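Long-range contacts in PaaX domain-containing protein, C-domain protein (PDB 3KFW), which is of unknown function but probably acts as a DNA-binding transcriptional regulator of the PaaX type: residues L13-A23 and L53-L62; R107-F115 and W123-E134. All blocks are in the same frame, centred on the assembly; numbering follows the deposited sequence.

Overall arrangement
From the N terminus, helix 5-13 runs into the loop 13-23, which contact 1 pairs with the hairpin 53-62; the loop it closes consists mainly of helices 23-30 and 37-49, so the contact ties the chain after helix 5-13 to a hairpin that probably forms the wing of the PaaX-like helix-turn-helix region. Helix 64-77 then leads to the central Cas2-like region, where contact 2 closes a much shorter loop, setting the end of helix 100-112 against strand 122-126 and the chain that follows it. The two contacts are in series, neither enclosing nor crossing the other. The centres of contact 1 and contact 2 are about 35 Å apart, on opposite sides of the chain's centre.

Contact 1: residues L13-A23 and L53-L62; sequences LLGAHPAWATA and LVRSADGYRL
The indole of Trp-20 is clasped between Arg-61 on one face and Ser-56 on the other. Arg-61 lays its aliphatic chain across the six-membered ring, with CG 3.9 Å from the centroid in a CH-pi contact, and its guanidinium continues over CZ2, nearly parallel to the indole (planes 16° apart). On the opposite face Ser-56 brings CB over the same ring and OG toward its rim, while Val-54 O meets the edge near CZ3. The guanidinium is itself layered: Trp-20 CZ2 lies over one face and His-17 NE2 over the other, both offset toward the rim, with His-17 NE2 3.6 Å from Arg-61 NE. At its edge NH1 of Arg-61 donates to Pro-18 O at 3.1 Å, in the carbonyl plane and on a lone pair, which, with the two flanking rings, would restrain the rotation of the group. A chi1 of 77° sets CG of Arg-61 between its backbone N and carbonyl carbon, and the extended chain beyond then carries the charge out between the two rings.

Beneath this layer, Ala-21 and Tyr-60 form a single antiparallel hydrogen-bonded bridge, Ala-21 N to Tyr-60 O at 2.6 Å and Tyr-60 N to Ala-21 O at 2.8 Å. The loop thereby adds a one-bridge third member beside strand 59-62, consistent with the short first strand of a winged helix; the hairpin probably corresponds to the wing. At its tip, a type I turn from Ser-56 to Gly-59, Ser-56 OG accepts from Asp-58 N in an ST turn.

Leu-13 builds the inner side, its CB 3.8 Å from Leu-62 CD1 and its CD1 3.9 Å from Leu-53 CD2. Leu-26 of helix 23-30 touches Leu-13, Ala-21 and Tyr-60, and Leu-44 of helix 37-49 packs on Leu-53 and Tyr-60.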
loop_
_atom_site.group_PDB
_atom_site.type_symbol
_atom_site.label_atom_id
_atom_site.label_comp_id
_atom_site.label_asym_id
_atom_site.label_seq_id
_atom_site.Cartn_x
_atom_site.Cartn_y
_atom_site.Cartn_z
ATOM N N LEU A 13 34.133 -32.489 -1.527
ATOM C CA LEU A 13 34.249 -32.597 -2.966
ATOM C C LEU A 13 34.314 -31.275 -3.738
ATOM O O LEU A 13 34.555 -31.258 -4.929
ATOM C CB LEU A 13 33.192 -33.596 -3.558
ATOM C CG LEU A 13 33.296 -35.007 -2.950
ATOM C CD1 LEU A 13 32.117 -35.857 -3.331
ATOM C CD2 LEU A 13 34.614 -35.653 -3.402
ATOM N N LEU A 14 34.125 -30.170 -3.068
ATOM C CA LEU A 14 34.252 -28.856 -3.701
ATOM C C LEU A 14 35.467 -28.760 -4.649
ATOM O O LEU A 14 36.642 -28.928 -4.235
ATOM C CB LEU A 14 34.297 -27.796 -2.604
ATOM C CG LEU A 14 33.355 -26.592 -2.661
ATOM C CD1 LEU A 14 31.897 -26.953 -2.990
ATOM C CD2 LEU A 14 33.427 -25.885 -1.279
ATOM N N GLY A 15 35.145 -28.561 -5.939
ATOM C CA GLY A 15 36.129 -28.366 -6.990
ATOM C C GLY A 15 36.807 -29.640 -7.459
ATOM O O GLY A 15 37.731 -29.569 -8.274
ATOM N N ALA A 16 36.377 -30.809 -6.950
ATOM C CA ALA A 16 36.965 -32.117 -7.393
ATOM C C ALA A 16 36.598 -32.388 -8.833
ATOM O O ALA A 16 37.490 -32.600 -9.672
ATOM C CB ALA A 16 36.515 -33.250 -6.539
ATOM N N HIS A 17 35.288 -32.322 -9.113
ATOM C CA HIS A 17 34.733 -32.640 -10.431
ATOM C C HIS A 17 35.612 -32.091 -11.581
ATOM O O HIS A 17 35.950 -30.930 -11.566
ATOM C CB HIS A 17 33.290 -32.158 -10.548
ATOM C CG HIS A 17 32.536 -32.847 -11.635
ATOM N ND1 HIS A 17 32.688 -32.519 -12.972
ATOM C CD2 HIS A 17 31.656 -33.880 -11.598
ATOM C CE1 HIS A 17 31.912 -33.297 -13.707
ATOM N NE2 HIS A 17 31.281 -34.137 -12.899
ATOM N N PRO A 18 35.971 -32.914 -12.574
ATOM C CA PRO A 18 35.519 -34.282 -12.932
ATOM C C PRO A 18 36.272 -35.445 -12.288
ATOM O O PRO A 18 35.975 -36.600 -12.599
ATOM C CB PRO A 18 35.786 -34.343 -14.473
ATOM C CG PRO A 18 37.031 -33.580 -14.639
ATOM C CD PRO A 18 36.901 -32.389 -13.602
ATOM N N ALA A 19 37.278 -35.171 -11.468
ATOM C CA ALA A 19 37.975 -36.271 -10.774
ATOM C C ALA A 19 36.995 -37.069 -9.845
ATOM O O ALA A 19 35.943 -36.561 -9.481
ATOM C CB ALA A 19 39.202 -35.739 -10.005
ATOM N N TRP A 20 37.327 -38.312 -9.516
ATOM C CA TRP A 20 36.432 -39.230 -8.768
ATOM C C TRP A 20 37.163 -39.444 -7.496
ATOM O O TRP A 20 38.415 -39.387 -7.481
ATOM C CB TRP A 20 36.351 -40.600 -9.429
ATOM C CG TRP A 20 35.663 -40.627 -10.733
ATOM C CD1 TRP A 20 36.228 -40.415 -11.975
ATOM C CD2 TRP A 20 34.257 -40.889 -10.964
ATOM N NE1 TRP A 20 35.260 -40.509 -12.931
ATOM C CE2 TRP A 20 34.049 -40.822 -12.349
ATOM C CE3 TRP A 20 33.158 -41.125 -10.128
ATOM C CZ2 TRP A 20 32.791 -41.024 -12.925
ATOM C CZ3 TRP A 20 31.906 -41.331 -10.711
ATOM C CH2 TRP A 20 31.735 -41.274 -12.093
ATOM N N ALA A 21 36.389 -39.692 -6.440
ATOM C CA ALA A 21 36.911 -39.876 -5.109
ATOM C C ALA A 21 36.408 -41.257 -4.586
ATOM O O ALA A 21 35.185 -41.501 -4.532
ATOM C CB ALA A 21 36.441 -38.750 -4.224
ATOM N N THR A 22 37.345 -42.138 -4.211
ATOM C CA THR A 22 36.989 -43.469 -3.711
ATOM C C THR A 22 36.397 -43.351 -2.337
ATOM O O THR A 22 36.772 -42.456 -1.564
ATOM C CB THR A 22 38.207 -44.435 -3.615
ATOM O OG1 THR A 22 39.047 -44.086 -2.492
ATOM C CG2 THR A 22 39.039 -44.450 -4.947
ATOM N N ALA A 23 35.483 -44.259 -2.019
ATOM C CA ALA A 23 35.027 -44.466 -0.631
ATOM C C ALA A 23 36.145 -44.305 0.398
ATOM O O ALA A 23 36.025 -43.528 1.327
ATOM C CB ALA A 23 34.426 -45.822 -0.505
ATOM N N LEU A 53 24.978 -37.566 -6.145
ATOM C CA LEU A 53 26.242 -38.072 -6.602
ATOM C C LEU A 53 25.999 -39.107 -7.667
ATOM O O LEU A 53 24.924 -39.725 -7.753
ATOM C CB LEU A 53 27.009 -38.734 -5.457
ATOM C CG LEU A 53 27.484 -37.880 -4.281
ATOM C CD1 LEU A 53 27.985 -38.809 -3.196
ATOM C CD2 LEU A 53 28.556 -36.823 -4.659
ATOM N N VAL A 54 27.033 -39.331 -8.458
ATOM C CA VAL A 54 27.067 -40.420 -9.388
ATOM C C VAL A 54 28.221 -41.347 -8.911
ATOM O O VAL A 54 29.232 -40.854 -8.405
ATOM C CB VAL A 54 27.271 -39.855 -10.839
ATOM C CG1 VAL A 54 26.005 -39.198 -11.325
ATOM C CG2 VAL A 54 28.403 -38.792 -10.877
ATOM N N ARG A 55 28.066 -42.674 -9.039
ATOM C CA ARG A 55 29.166 -43.588 -8.718
ATOM C C ARG A 55 29.714 -44.380 -9.914
ATOM O O ARG A 55 29.028 -44.644 -10.895
ATOM C CB ARG A 55 28.814 -44.534 -7.549
ATOM C CG ARG A 55 27.863 -45.672 -7.832
ATOM C CD ARG A 55 27.702 -46.537 -6.581
ATOM N NE ARG A 55 26.575 -47.495 -6.642
ATOM C CZ ARG A 55 25.648 -47.538 -7.617
ATOM N NH1 ARG A 55 25.693 -46.649 -8.596
ATOM N NH2 ARG A 55 24.660 -48.443 -7.604
ATOM N N SER A 56 30.970 -44.779 -9.817
ATOM C CA SER A 56 31.523 -45.603 -10.858
ATOM C C SER A 56 32.504 -46.534 -10.190
ATOM O O SER A 56 32.672 -46.470 -8.984
ATOM C CB SER A 56 32.220 -44.698 -11.869
ATOM O OG SER A 56 33.422 -44.224 -11.307
ATOM N N ALA A 57 33.159 -47.379 -10.969
ATOM C CA ALA A 57 34.282 -48.176 -10.480
ATOM C C ALA A 57 35.370 -47.316 -9.840
ATOM O O ALA A 57 36.029 -47.762 -8.893
ATOM C CB ALA A 57 34.856 -49.015 -11.575
ATOM N N ASP A 58 35.550 -46.081 -10.294
ATOM C CA ASP A 58 36.580 -45.216 -9.650
ATOM C C ASP A 58 36.107 -44.419 -8.415
ATOM O O ASP A 58 36.920 -43.744 -7.745
ATOM C CB ASP A 58 37.261 -44.313 -10.672
ATOM C CG ASP A 58 37.864 -45.088 -11.821
ATOM O OD1 ASP A 58 38.772 -45.915 -11.650
ATOM O OD2 ASP A 58 37.407 -44.879 -12.948
ATOM N N GLY A 59 34.802 -44.494 -8.125
ATOM C CA GLY A 59 34.250 -44.058 -6.844
ATOM C C GLY A 59 33.099 -43.079 -6.996
ATOM O O GLY A 59 32.054 -43.426 -7.526
ATOM N N TYR A 60 33.300 -41.845 -6.548
ATOM C CA TYR A 60 32.220 -40.870 -6.460
ATOM C C TYR A 60 32.678 -39.473 -6.921
ATOM O O TYR A 60 33.845 -39.087 -6.735
ATOM C CB TYR A 60 31.717 -40.802 -5.017
ATOM C CG TYR A 60 31.206 -42.121 -4.417
ATOM C CD1 TYR A 60 29.871 -42.484 -4.544
ATOM C CD2 TYR A 60 32.059 -42.989 -3.711
ATOM C CE1 TYR A 60 29.389 -43.673 -3.996
ATOM C CE2 TYR A 60 31.574 -44.227 -3.124
ATOM C CZ TYR A 60 30.236 -44.556 -3.273
ATOM O OH TYR A 60 29.696 -45.766 -2.761
ATOM N N ARG A 61 31.771 -38.752 -7.572
ATOM C CA ARG A 61 31.977 -37.380 -7.933
ATOM C C ARG A 61 30.558 -36.774 -8.026
ATOM O O ARG A 61 29.569 -37.524 -8.058
ATOM C CB ARG A 61 32.773 -37.223 -9.240
ATOM C CG ARG A 61 31.965 -37.485 -10.460
ATOM C CD ARG A 61 32.705 -37.181 -11.762
ATOM N NE ARG A 61 31.928 -37.633 -12.911
ATOM C CZ ARG A 61 32.356 -37.621 -14.177
ATOM N NH1 ARG A 61 33.563 -37.137 -14.454
ATOM N NH2 ARG A 61 31.563 -38.051 -15.165
ATOM N N LEU A 62 30.457 -35.437 -7.995
ATOM C CA LEU A 62 29.153 -34.758 -8.014
ATOM C C LEU A 62 28.307 -35.067 -9.282
ATOM O O LEU A 62 28.823 -35.179 -10.364
ATOM C CB LEU A 62 29.360 -33.217 -7.879
ATOM C CG LEU A 62 29.298 -32.440 -6.526
ATOM C CD1 LEU A 62 29.840 -33.197 -5.309
ATOM C CD2 LEU A 62 29.944 -31.034 -6.613
#

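Contact 2: residues R107-F115 and W123-E134; sequences RTCMHHKRF and WMRPDNLDLDLE
With chi1 and chi2 both near -60°, selenomethionine Met-110 folds its side chain flat over the indole of Trp-123. Met-110 CB sits 3.5 Å from the centroid of the six-membered ring as a CH-pi contact, CG rides over the middle of the indole, and SE lies above the five-membered ring in a Met-aromatic contact. His-111 receives the far edge of the indole in an offset edge-to-face pair, planes 75° apart, and the CZ2-CH2 end of the indole lies over one face of the Arg-107 guanidinium, tilted against it, while Arg-107 NH1 salt-bridges Glu-117.

The first torsion of Arg-125 (chi1 71°) sets CG over the centre of the Phe-115 ring, 3.7 Å from its centroid; the bends at chi2 and chi3 then turn the guanidinium toward the helix end. There NE donates to Arg-114 O at 2.9 Å from above the carbonyl plane, with a weak second bond from NH2. Leu-131 CD1 adds a contact 3.6 Å from Phe-115 CZ, and Leu-129 CD1 lies over a guanidinium face of Arg-125. Farther along, Lys-113 NZ reaches Asp-132 O at 2.6 Å.

These side chains gather where a Schellman motif ends the helix: Arg-114, with positive phi, is its C-prime residue, and Phe-115 N bonds Met-110 O. Residues 107-112 of the helix run almost parallel to strand residues 123-126, against one face of the antiparallel sheet of the Cas2-like domain; Met-110 also touches Leu-91 of strand 88-93, while Met-124, pointing away from the helix, packs on Leu-118 of strand 116-119 and on Leu-144 of a third subunit.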
loop_
_atom_site.group_PDB
_atom_site.type_symbol
_atom_site.label_atom_id
_atom_site.label_comp_id
_atom_site.label_asym_id
_atom_site.label_seq_id
_atom_site.Cartn_x
_atom_site.Cartn_y
_atom_site.Cartn_z
ATOM N N ARG A 107 8.192 -11.788 -2.820
ATOM C CA ARG A 107 9.213 -11.234 -1.885
ATOM C C ARG A 107 10.489 -12.058 -2.062
ATOM O O ARG A 107 11.558 -11.513 -2.291
ATOM C CB ARG A 107 8.835 -11.213 -0.362
ATOM C CG ARG A 107 7.500 -10.549 0.009
ATOM C CD ARG A 107 7.304 -10.236 1.532
ATOM N NE ARG A 107 8.363 -9.342 1.909
ATOM C CZ ARG A 107 8.282 -8.006 1.846
ATOM N NH1 ARG A 107 9.355 -7.313 2.179
ATOM N NH2 ARG A 107 7.173 -7.367 1.421
ATOM N N THR A 108 10.369 -13.364 -1.959
ATOM C CA THR A 108 11.504 -14.246 -2.155
ATOM C C THR A 108 12.231 -13.999 -3.455
ATOM O O THR A 108 13.446 -14.130 -3.500
ATOM C CB THR A 108 11.019 -15.676 -2.141
ATOM O OG1 THR A 108 10.226 -15.786 -0.973
ATOM C CG2 THR A 108 12.170 -16.680 -2.059
ATOM N N CYS A 109 11.493 -13.636 -4.499
ATOM C CA CYS A 109 12.096 -13.314 -5.780
ATOM C C CYS A 109 12.820 -11.943 -5.769
ATOM O O CYS A 109 13.929 -11.830 -6.266
ATOM C CB CYS A 109 11.047 -13.383 -6.896
ATOM S SG CYS A 109 11.717 -13.107 -8.540
HETATM N N MSE A 110 12.204 -10.907 -5.218
HETATM C CA MSE A 110 12.914 -9.633 -5.036
HETATM C C MSE A 110 14.201 -9.788 -4.199
HETATM O O MSE A 110 15.242 -9.269 -4.577
HETATM C CB MSE A 110 11.995 -8.591 -4.441
HETATM C CG MSE A 110 10.793 -8.284 -5.310
HETATM SE SE MSE A 110 11.325 -7.535 -7.034
HETATM C CE MSE A 110 9.707 -6.548 -7.433
ATOM N N HIS A 111 14.156 -10.556 -3.106
ATOM C CA HIS A 111 15.360 -10.762 -2.269
ATOM C C HIS A 111 16.491 -11.468 -3.012
ATOM O O HIS A 111 17.653 -11.022 -2.942
ATOM C CB HIS A 111 15.037 -11.442 -0.921
ATOM C CG HIS A 111 14.198 -10.592 -0.015
ATOM N ND1 HIS A 111 14.381 -9.224 0.103
ATOM C CD2 HIS A 111 13.168 -10.908 0.814
ATOM C CE1 HIS A 111 13.502 -8.743 0.965
ATOM N NE2 HIS A 111 12.749 -9.741 1.402
ATOM N N HIS A 112 16.139 -12.532 -3.737
ATOM C CA HIS A 112 17.079 -13.298 -4.547
ATOM C C HIS A 112 17.806 -12.484 -5.630
ATOM O O HIS A 112 18.964 -12.735 -5.924
ATOM C CB HIS A 112 16.371 -14.520 -5.182
ATOM C CG HIS A 112 17.285 -15.397 -5.993
ATOM N ND1 HIS A 112 18.046 -16.407 -5.432
ATOM C CD2 HIS A 112 17.545 -15.433 -7.327
ATOM C CE1 HIS A 112 18.734 -17.025 -6.382
ATOM N NE2 HIS A 112 18.452 -16.450 -7.540
ATOM N N LYS A 113 17.107 -11.562 -6.262
ATOM C CA LYS A 113 17.735 -10.681 -7.252
ATOM C C LYS A 113 18.306 -9.409 -6.604
ATOM O O LYS A 113 18.676 -8.473 -7.297
ATOM C CB LYS A 113 16.688 -10.275 -8.268
ATOM C CG LYS A 113 16.204 -11.413 -9.084
ATOM C CD LYS A 113 15.141 -10.921 -10.035
ATOM C CE LYS A 113 14.558 -12.123 -10.822
ATOM N NZ LYS A 113 15.369 -12.344 -12.026
ATOM N N ARG A 114 18.283 -9.362 -5.260
ATOM C CA ARG A 114 18.959 -8.352 -4.450
ATOM C C ARG A 114 18.423 -6.953 -4.679
ATOM O O ARG A 114 19.181 -5.993 -4.815
ATOM C CB ARG A 114 20.478 -8.484 -4.609
ATOM C CG ARG A 114 20.847 -9.945 -4.361
ATOM C CD ARG A 114 22.265 -10.262 -4.637
ATOM N NE ARG A 114 22.574 -11.481 -3.911
ATOM C CZ ARG A 114 23.300 -12.449 -4.419
ATOM N NH1 ARG A 114 23.767 -12.317 -5.660
ATOM N NH2 ARG A 114 23.530 -13.556 -3.712
ATOM N N PHE A 115 17.088 -6.880 -4.738
ATOM C CA PHE A 115 16.336 -5.633 -4.670
ATOM C C PHE A 115 15.989 -5.330 -3.219
ATOM O O PHE A 115 15.809 -6.250 -2.438
ATOM C CB PHE A 115 15.068 -5.727 -5.530
ATOM C CG PHE A 115 15.344 -5.568 -7.009
ATOM C CD1 PHE A 115 15.865 -6.626 -7.757
ATOM C CD2 PHE A 115 15.080 -4.382 -7.648
ATOM C CE1 PHE A 115 16.134 -6.482 -9.099
ATOM C CE2 PHE A 115 15.345 -4.239 -9.001
ATOM C CZ PHE A 115 15.887 -5.276 -9.716
ATOM N N TRP A 123 10.469 -1.612 -5.315
ATOM C CA TRP A 123 11.712 -2.286 -5.099
ATOM C C TRP A 123 12.744 -1.664 -6.022
ATOM O O TRP A 123 12.402 -1.291 -7.145
ATOM C CB TRP A 123 11.552 -3.766 -5.391
ATOM C CG TRP A 123 10.612 -4.492 -4.507
ATOM C CD1 TRP A 123 9.238 -4.565 -4.641
ATOM C CD2 TRP A 123 10.940 -5.307 -3.386
ATOM N NE1 TRP A 123 8.707 -5.376 -3.679
ATOM C CE2 TRP A 123 9.714 -5.841 -2.884
ATOM C CE3 TRP A 123 12.143 -5.641 -2.746
ATOM C CZ2 TRP A 123 9.652 -6.650 -1.746
ATOM C CZ3 TRP A 123 12.093 -6.465 -1.625
ATOM C CH2 TRP A 123 10.856 -6.952 -1.128
HETATM N N MSE A 124 13.990 -1.514 -5.557
HETATM C CA MSE A 124 15.038 -0.845 -6.359
HETATM C C MSE A 124 16.352 -1.455 -6.093
HETATM O O MSE A 124 16.528 -2.116 -5.086
HETATM C CB MSE A 124 15.242 0.617 -5.980
HETATM C CG MSE A 124 14.099 1.457 -6.226
HETATM SE SE MSE A 124 14.299 3.217 -5.413
HETATM C CE MSE A 124 15.512 3.987 -6.741
ATOM N N ARG A 125 17.287 -1.193 -6.987
ATOM C CA ARG A 125 18.690 -1.521 -6.763
ATOM C C ARG A 125 19.491 -0.813 -7.838
ATOM O O ARG A 125 18.920 -0.382 -8.827
ATOM C CB ARG A 125 18.946 -3.046 -6.774
ATOM C CG ARG A 125 18.817 -3.686 -8.139
ATOM C CD ARG A 125 20.020 -4.556 -8.447
ATOM N NE ARG A 125 20.586 -5.056 -7.200
ATOM C CZ ARG A 125 21.794 -4.754 -6.747
ATOM N NH1 ARG A 125 22.573 -3.965 -7.439
ATOM N NH2 ARG A 125 22.195 -5.246 -5.594
ATOM N N PRO A 126 20.812 -0.639 -7.631
ATOM C CA PRO A 126 21.616 -0.030 -8.706
ATOM C C PRO A 126 21.625 -0.922 -9.949
ATOM O O PRO A 126 21.466 -2.117 -9.814
ATOM C CB PRO A 126 23.005 0.062 -8.090
ATOM C CG PRO A 126 22.790 0.009 -6.614
ATOM C CD PRO A 126 21.575 -0.796 -6.371
ATOM N N ASP A 127 21.815 -0.386 -11.150
ATOM C CA ASP A 127 21.739 -1.257 -12.312
ATOM C C ASP A 127 23.067 -1.944 -12.644
ATOM O O ASP A 127 23.257 -2.373 -13.784
ATOM C CB ASP A 127 21.169 -0.521 -13.525
ATOM C CG ASP A 127 22.134 0.460 -14.115
ATOM O OD1 ASP A 127 23.157 0.719 -13.462
ATOM O OD2 ASP A 127 21.893 0.975 -15.239
ATOM N N ASN A 128 23.965 -2.050 -11.655
ATOM C CA ASN A 128 25.272 -2.719 -11.815
ATOM C C ASN A 128 25.187 -4.265 -11.961
ATOM O O ASN A 128 26.086 -4.870 -12.504
ATOM C CB ASN A 128 26.252 -2.302 -10.698
ATOM C CG ASN A 128 25.801 -2.762 -9.305
ATOM O OD1 ASN A 128 24.617 -2.703 -8.977
ATOM N ND2 ASN A 128 26.741 -3.236 -8.494
ATOM N N LEU A 129 24.121 -4.878 -11.436
ATOM C CA LEU A 129 23.693 -6.232 -11.806
ATOM C C LEU A 129 22.773 -6.172 -13.027
ATOM O O LEU A 129 21.931 -5.264 -13.111
ATOM C CB LEU A 129 22.894 -6.891 -10.667
ATOM C CG LEU A 129 23.560 -7.232 -9.333
ATOM C CD1 LEU A 129 22.588 -8.000 -8.445
ATOM C CD2 LEU A 129 24.882 -8.024 -9.573
ATOM N N ASP A 130 22.945 -7.138 -13.943
ATOM C CA ASP A 130 22.125 -7.352 -15.157
ATOM C C ASP A 130 20.734 -7.965 -14.877
ATOM O O ASP A 130 20.530 -9.187 -15.105
ATOM C CB ASP A 130 22.846 -8.348 -16.085
ATOM C CG ASP A 130 23.740 -7.687 -17.128
ATOM O OD1 ASP A 130 24.673 -8.375 -17.599
ATOM O OD2 ASP A 130 23.509 -6.512 -17.500
ATOM N N LEU A 131 19.779 -7.149 -14.431
ATOM C CA LEU A 131 18.399 -7.611 -14.219
ATOM C C LEU A 131 17.823 -8.377 -15.416
ATOM O O LEU A 131 17.706 -7.849 -16.521
ATOM C CB LEU A 131 17.460 -6.438 -13.898
ATOM C CG LEU A 131 15.936 -6.653 -14.023
ATOM C CD1 LEU A 131 15.311 -7.213 -12.746
ATOM C CD2 LEU A 131 15.234 -5.375 -14.476
ATOM N N ASP A 132 17.461 -9.626 -15.199
ATOM C CA ASP A 132 16.605 -10.258 -16.152
ATOM C C ASP A 132 15.338 -10.605 -15.404
ATOM O O ASP A 132 15.391 -11.244 -14.351
ATOM C CB ASP A 132 17.265 -11.488 -16.761
ATOM C CG ASP A 132 16.848 -11.706 -18.209
ATOM O OD1 ASP A 132 15.625 -11.692 -18.487
ATOM O OD2 ASP A 132 17.740 -11.883 -19.075
ATOM N N LEU A 133 14.200 -10.157 -15.923
ATOM C CA LEU A 133 12.926 -10.456 -15.286
ATOM C C LEU A 133 12.523 -11.918 -15.497
ATOM O O LEU A 133 12.458 -12.367 -16.633
ATOM C CB LEU A 133 11.853 -9.488 -15.782
ATOM C CG LEU A 133 11.762 -8.267 -14.864
ATOM C CD1 LEU A 133 11.109 -7.038 -15.561
ATOM C CD2 LEU A 133 11.049 -8.684 -13.572
ATOM N N GLU A 134 12.250 -12.644 -14.406
ATOM C CA GLU A 134 12.100 -14.113 -14.443
ATOM C C GLU A 134 10.826 -14.644 -15.156
ATOM O O GLU A 134 10.037 -15.410 -14.591
ATOM C CB GLU A 134 12.375 -14.764 -13.051
ATOM C CG GLU A 134 11.291 -14.605 -11.950
ATOM C CD GLU A 134 10.680 -15.941 -11.469
ATOM O OE1 GLU A 134 9.966 -16.618 -12.256
ATOM O OE2 GLU A 134 10.902 -16.303 -10.283
#